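Local coordinates for protein oxygen-independent coproporphyrinogen III oxidase (Escherichia coli, PDB 1OLT) that catalyses the anaerobic, radical S-adenosylmethionine-dependent oxidative decarboxylation of coproporphyrinogen III to protoporphyrinogen IX in heme biosynthesis, at residues D235-F240 and A275-S280; V57-C62 and D87-E92. All coordinates share one frame; numbering follows the deposited sequence. Where two conformers were deposited one is given.

Contact 1 of 2, residues D235-F240 and A275-S280; sequences DRLSVF and AFLTQS. With SAM (S-adenosylmethionine), chain C.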
# COMPACT_ATOMS: atom_id res chain seq x y z
N ASP A 235 9.75 -12.59 4.92
CA ASP A 235 8.86 -13.31 4.04
C ASP A 235 8.56 -12.51 2.75
O ASP A 235 8.37 -13.11 1.68
CB ASP A 235 7.55 -13.66 4.73
CG ASP A 235 7.77 -14.53 5.94
OD1 ASP A 235 8.56 -15.51 5.83
OD2 ASP A 235 7.24 -14.29 7.03
N ARG A 236 8.59 -11.19 2.84
CA ARG A 236 8.20 -10.33 1.75
C ARG A 236 9.02 -9.06 1.86
O ARG A 236 9.42 -8.66 2.97
CB ARG A 236 6.71 -9.90 1.81
CG ARG A 236 5.67 -10.92 1.58
CD ARG A 236 4.22 -10.41 1.96
NE ARG A 236 3.21 -11.44 1.66
CZ ARG A 236 1.91 -11.39 1.98
NH1 ARG A 236 1.38 -10.32 2.57
NH2 ARG A 236 1.13 -12.41 1.65
N LEU A 237 9.24 -8.40 0.72
CA LEU A 237 9.98 -7.15 0.66
C LEU A 237 9.24 -6.16 -0.22
O LEU A 237 8.63 -6.51 -1.26
CB LEU A 237 11.38 -7.29 0.07
CG LEU A 237 12.38 -8.19 0.74
CD1 LEU A 237 12.32 -9.55 0.18
CD2 LEU A 237 13.77 -7.67 0.53
N SER A 238 9.28 -4.92 0.19
CA SER A 238 8.79 -3.83 -0.61
C SER A 238 9.97 -2.90 -0.80
O SER A 238 10.47 -2.37 0.17
CB SER A 238 7.62 -3.17 0.09
OG SER A 238 6.60 -4.11 0.38
N VAL A 239 10.37 -2.66 -2.01
CA VAL A 239 11.56 -1.88 -2.35
C VAL A 239 11.09 -0.68 -3.18
O VAL A 239 10.81 -0.81 -4.38
CB VAL A 239 12.52 -2.72 -3.10
CG1 VAL A 239 13.88 -1.97 -3.31
CG2 VAL A 239 12.78 -4.02 -2.33
N PHE A 240 10.92 0.46 -2.52
CA PHE A 240 10.36 1.66 -3.14
C PHE A 240 11.42 2.52 -3.73
O PHE A 240 12.52 2.67 -3.19
CB PHE A 240 9.61 2.47 -2.06
CG PHE A 240 8.53 1.69 -1.38
CD1 PHE A 240 7.43 1.25 -2.10
CD2 PHE A 240 8.60 1.39 -0.04
CE1 PHE A 240 6.38 0.54 -1.49
CE2 PHE A 240 7.54 0.68 0.60
CZ PHE A 240 6.45 0.24 -0.14
N ALA A 275 17.68 -9.14 -9.67
CA ALA A 275 18.47 -10.35 -9.80
C ALA A 275 18.85 -11.02 -8.47
O ALA A 275 18.82 -12.26 -8.35
CB ALA A 275 19.75 -10.12 -10.67
N PHE A 276 19.24 -10.24 -7.49
CA PHE A 276 19.69 -10.78 -6.26
C PHE A 276 18.52 -11.36 -5.42
O PHE A 276 18.66 -12.43 -4.79
CB PHE A 276 20.42 -9.74 -5.45
CG PHE A 276 20.88 -10.25 -4.11
CD1 PHE A 276 22.05 -11.01 -4.03
CD2 PHE A 276 20.15 -10.02 -2.97
CE1 PHE A 276 22.48 -11.51 -2.79
CE2 PHE A 276 20.59 -10.50 -1.71
CZ PHE A 276 21.76 -11.24 -1.64
N LEU A 277 17.39 -10.67 -5.41
CA LEU A 277 16.22 -11.19 -4.75
C LEU A 277 15.73 -12.53 -5.42
O LEU A 277 15.34 -13.45 -4.73
CB LEU A 277 15.15 -10.10 -4.61
CG LEU A 277 15.59 -9.00 -3.66
CD1 LEU A 277 14.50 -7.90 -3.55
CD2 LEU A 277 15.89 -9.59 -2.24
N THR A 278 15.80 -12.62 -6.74
CA THR A 278 15.45 -13.82 -7.45
C THR A 278 16.38 -15.04 -7.05
O THR A 278 15.91 -16.14 -6.63
CB THR A 278 15.61 -13.60 -8.95
OG1 THR A 278 14.61 -12.69 -9.37
CG2 THR A 278 15.36 -14.93 -9.79
N GLN A 279 17.68 -14.75 -7.09
CA GLN A 279 18.69 -15.66 -6.57
C GLN A 279 18.40 -16.10 -5.08
O GLN A 279 18.68 -17.26 -4.74
CB GLN A 279 20.06 -15.03 -6.66
CG GLN A 279 21.22 -15.87 -6.13
CD GLN A 279 22.62 -15.14 -6.14
OE1 GLN A 279 23.02 -14.50 -5.14
NE2 GLN A 279 23.34 -15.29 -7.25
N SER A 280 17.83 -15.18 -4.27
CA SER A 280 17.53 -15.41 -2.87
C SER A 280 16.17 -16.10 -2.59
O SER A 280 15.81 -16.28 -1.43
CB SER A 280 17.60 -14.12 -2.07
OG SER A 280 18.89 -13.58 -2.20
N SAM C . 6.29 4.22 10.43
CA SAM C . 6.87 2.90 10.25
C SAM C . 8.34 2.91 9.81
O SAM C . 8.82 3.97 9.29
OXT SAM C . 8.96 1.90 10.08
CB SAM C . 6.03 2.21 9.15
CG SAM C . 6.35 2.38 7.69
SD SAM C . 5.99 3.98 6.99
CE SAM C . 4.27 4.28 7.40
C5' SAM C . 5.57 3.51 5.22
C4' SAM C . 6.73 3.34 4.18
O4' SAM C . 6.73 4.33 3.15
C3' SAM C . 8.11 3.49 4.77
O3' SAM C . 8.52 2.37 5.57
C2' SAM C . 8.99 3.80 3.56
O2' SAM C . 9.57 2.62 3.03
C1' SAM C . 8.01 4.35 2.55
N9 SAM C . 8.27 5.72 2.15
C8 SAM C . 8.01 6.82 2.92
N7 SAM C . 8.34 7.91 2.24
C5 SAM C . 8.81 7.51 1.02
C6 SAM C . 9.29 8.21 -0.10
N6 SAM C . 9.36 9.54 -0.15
N1 SAM C . 9.69 7.49 -1.19
C2 SAM C . 9.62 6.09 -1.17
N3 SAM C . 9.15 5.41 -0.10
C4 SAM C . 8.76 6.12 0.98

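Contact 2 of 2, residues V57-C62 and D87-E92; sequences VHIPFC and DALEQE. With SF4 (iron/sulfur cluster), chain B.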
# COMPACT_ATOMS: atom_id res chain seq x y z
N VAL A 57 -7.22 1.53 9.67
CA VAL A 57 -7.11 2.61 10.63
C VAL A 57 -5.74 3.33 10.47
O VAL A 57 -4.68 2.67 10.44
CB VAL A 57 -7.24 2.12 12.09
CG1 VAL A 57 -7.18 3.33 13.02
CG2 VAL A 57 -8.52 1.31 12.31
N HIS A 58 -5.78 4.65 10.27
CA HIS A 58 -4.60 5.46 10.13
C HIS A 58 -4.18 5.92 11.54
O HIS A 58 -4.99 6.45 12.28
CB HIS A 58 -4.83 6.69 9.30
CG HIS A 58 -3.56 7.22 8.72
ND1 HIS A 58 -2.89 6.57 7.72
CD2 HIS A 58 -2.84 8.34 9.01
CE1 HIS A 58 -1.82 7.29 7.38
NE2 HIS A 58 -1.77 8.36 8.16
N ILE A 59 -2.96 5.66 11.91
CA ILE A 59 -2.38 6.12 13.15
C ILE A 59 -1.23 7.06 12.75
O ILE A 59 -0.21 6.60 12.22
CB ILE A 59 -1.83 4.95 14.01
CG1 ILE A 59 -2.84 3.87 14.38
CG2 ILE A 59 -1.24 5.52 15.33
CD1 ILE A 59 -4.02 4.36 15.13
N PRO A 60 -1.41 8.38 12.88
CA PRO A 60 -0.45 9.25 12.22
C PRO A 60 0.86 9.53 12.94
O PRO A 60 1.79 9.99 12.28
CB PRO A 60 -1.24 10.56 12.06
CG PRO A 60 -2.18 10.59 13.30
CD PRO A 60 -2.54 9.15 13.47
N PHE A 61 0.97 9.21 14.22
CA PHE A 61 2.05 9.69 15.01
C PHE A 61 3.36 8.91 14.80
O PHE A 61 3.35 7.68 14.68
CB PHE A 61 1.61 9.72 16.51
CG PHE A 61 0.38 10.50 16.75
CD1 PHE A 61 0.36 11.84 16.58
CD2 PHE A 61 -0.79 9.86 17.11
CE1 PHE A 61 -0.83 12.56 16.75
CE2 PHE A 61 -1.95 10.57 17.28
CZ PHE A 61 -1.95 11.89 17.14
N CYS A 62 4.46 9.65 14.78
CA CYS A 62 5.81 9.09 14.78
C CYS A 62 6.66 9.75 15.86
O CYS A 62 6.47 10.90 16.21
CB CYS A 62 6.46 9.25 13.41
SG CYS A 62 5.54 8.56 12.04
N ASP A 87 -9.55 8.92 21.51
CA ASP A 87 -10.85 9.48 21.90
C ASP A 87 -11.67 9.78 20.64
O ASP A 87 -12.87 9.55 20.62
CB ASP A 87 -10.76 10.74 22.76
CG ASP A 87 -10.20 10.48 24.13
OD1 ASP A 87 -10.26 9.34 24.64
OD2 ASP A 87 -9.69 11.42 24.82
N ALA A 88 -11.02 10.36 19.64
CA ALA A 88 -11.70 10.73 18.37
C ALA A 88 -12.08 9.50 17.54
O ALA A 88 -13.16 9.44 17.01
CB ALA A 88 -10.84 11.64 17.57
N LEU A 89 -11.20 8.52 17.48
CA LEU A 89 -11.47 7.24 16.80
C LEU A 89 -12.64 6.52 17.45
O LEU A 89 -13.53 6.03 16.72
CB LEU A 89 -10.27 6.32 16.81
CG LEU A 89 -9.15 6.62 15.82
CD1 LEU A 89 -8.03 5.66 16.15
CD2 LEU A 89 -9.69 6.38 14.39
N GLU A 90 -12.70 6.53 18.77
CA GLU A 90 -13.89 5.99 19.46
C GLU A 90 -15.21 6.61 18.93
O GLU A 90 -16.18 5.91 18.68
CB GLU A 90 -13.80 6.21 20.97
CG GLU A 90 -15.06 5.73 21.72
CD GLU A 90 -14.93 5.78 23.27
OE1 GLU A 90 -14.04 6.47 23.81
OE2 GLU A 90 -15.80 5.18 23.99
N GLN A 91 -15.24 7.91 18.82
CA GLN A 91 -16.43 8.61 18.35
C GLN A 91 -16.69 8.27 16.85
O GLN A 91 -17.82 7.95 16.45
CB GLN A 91 -16.33 10.10 18.57
CG GLN A 91 -16.37 10.57 20.05
CD GLN A 91 -17.49 9.99 20.83
OE1 GLN A 91 -18.58 9.90 20.31
NE2 GLN A 91 -17.20 9.47 22.03
N GLU A 92 -15.65 8.22 16.05
CA GLU A 92 -15.82 7.85 14.64
C GLU A 92 -16.41 6.41 14.52
O GLU A 92 -17.37 6.18 13.75
CB GLU A 92 -14.52 8.01 13.81
CG GLU A 92 -14.74 7.83 12.34
CD GLU A 92 -13.44 7.92 11.45
OE1 GLU A 92 -12.31 8.09 12.00
OE2 GLU A 92 -13.58 7.79 10.21
FE1 SF4 B . 7.20 8.02 10.52
FE2 SF4 B . 7.64 8.11 7.90
FE3 SF4 B . 7.76 5.95 9.27
FE4 SF4 B . 9.42 7.62 9.50
S1 SF4 B . 9.12 6.47 7.53
S2 SF4 B . 8.67 6.52 11.28
S3 SF4 B . 8.39 9.45 9.50
S4 SF4 B . 6.01 7.16 8.87

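Contact 1 of 2, residues D235-F240 and A275-S280
Leu-237 and Leu-277 each hold CG anti to their own carbonyl carbon (chi1 -60° and -67°), a rotation that sends the two side chains at each other tip to tip. Their CD2 methyls meet at 4.0 Å, and Leu-277 CD1 sits 4.4 Å from Val-239 CG2, wedging one helix residue against two strand residues. Phe-290 of the adjacent antiparallel strand 289-291 touches both Val-239 and Leu-277, and Val-229 of helix 219-232 backs Leu-237. Alternation along strand 236-241 turns Phe-240 to the other side, into the partial (beta/alpha)6 barrel, where S-adenosylmethionine lies. There its ring presents an edge to the ribose, with Phe-240 CD2 3.4 Å from O2' of the ligand, while Phe-240 CB comes within 3.6 Å of adenine N3. With an alanine here, the ribose O2' and C1' would probably lose the ring edge that flanks them, opening a gap beside the sugar. Where the helix ends, Phe-276 O accepts from Ser-280 N and, at 2.8 Å, from Ser-280 OG on opposite faces of its plane; the hydroxyl also lies above one face of the Phe-276 ring, toward its rim. No hydrogen bond passes between the two segments: the outer layer of this radical SAM fold is joined here by non-directional apolar packing, whereas directional bonds to the ligand come from residues such as Asp-209 and Gln-172.

Contact 2 of 2, residues V57-C62 and D87-E92
Next to the aliphatic contact of Val-57 and Ile-59 with Leu-89, two flat side chains of the same strand segment have partners of their own. The Phe-61 ring carries Pro-60 CG over the centre of one face, 3.9 Å above its plane, and makes a T-shaped stack with Tyr-85 of helix 80-96, whose hydroxyl also bonds to His-58 O. The imidazole of His-58 is tied at both nitrogens, ND1 to Tyr-56 OH and NE2 to Asn-72 O, which limits its rotation where it touches an S-adenosylmethionine. On the helix side of the strand, Val-57 and Leu-89 cross obliquely. Val-57 has CG1 anti to the backbone N (chi1 -177°), and this methyl faces both branches of the leucine, 4.0 Å from Leu-89 CD1 and 4.2 Å from Leu-89 CD2. Leu-89 CD1 is shared: Ile-59 CD1 reaches it at 4.3 Å. Strand 53-62 and helix 80-96 form the first half of a beta-alpha-beta crossover, completed by the parallel strand 105-112, and the CX3CX2C motif of radical SAM enzymes begins at the strand's last residue and runs into the connection. That first cysteine, Cys-62, binds an iron of the [4Fe-4S] cluster, SG to FE1 2.3 Å; Cys-66 and Cys-69 supply the other protein thiolates. Leu-126 of helix 120-133 touches both Ile-59 and Leu-89, so the buried apolar layer runs on into the neighbouring helix.

In the fold
Contacts 1 and 2 pack helices on the outside of the same curled sheet, at its first (53-62) and sixth (236-241) core parallel strands, in each case using the helix that follows the strand in sequence. Their centres are 33 Å apart, on opposite sides of the chain's centre, and their nearest atoms come to about 13 Å without touching. What connects them is the cofactor chemistry inside the barrel. The S-adenosylmethionine flanked by Phe-240 of contact 1 coordinates the cluster that Cys-62 of contact 2 helps to bind: SAM O lies 2.2 Å from SF4 FE3, and SAM N lies 2.5 Å from SF4 FE3. The second S-adenosylmethionine borders contact 2, touching His-58.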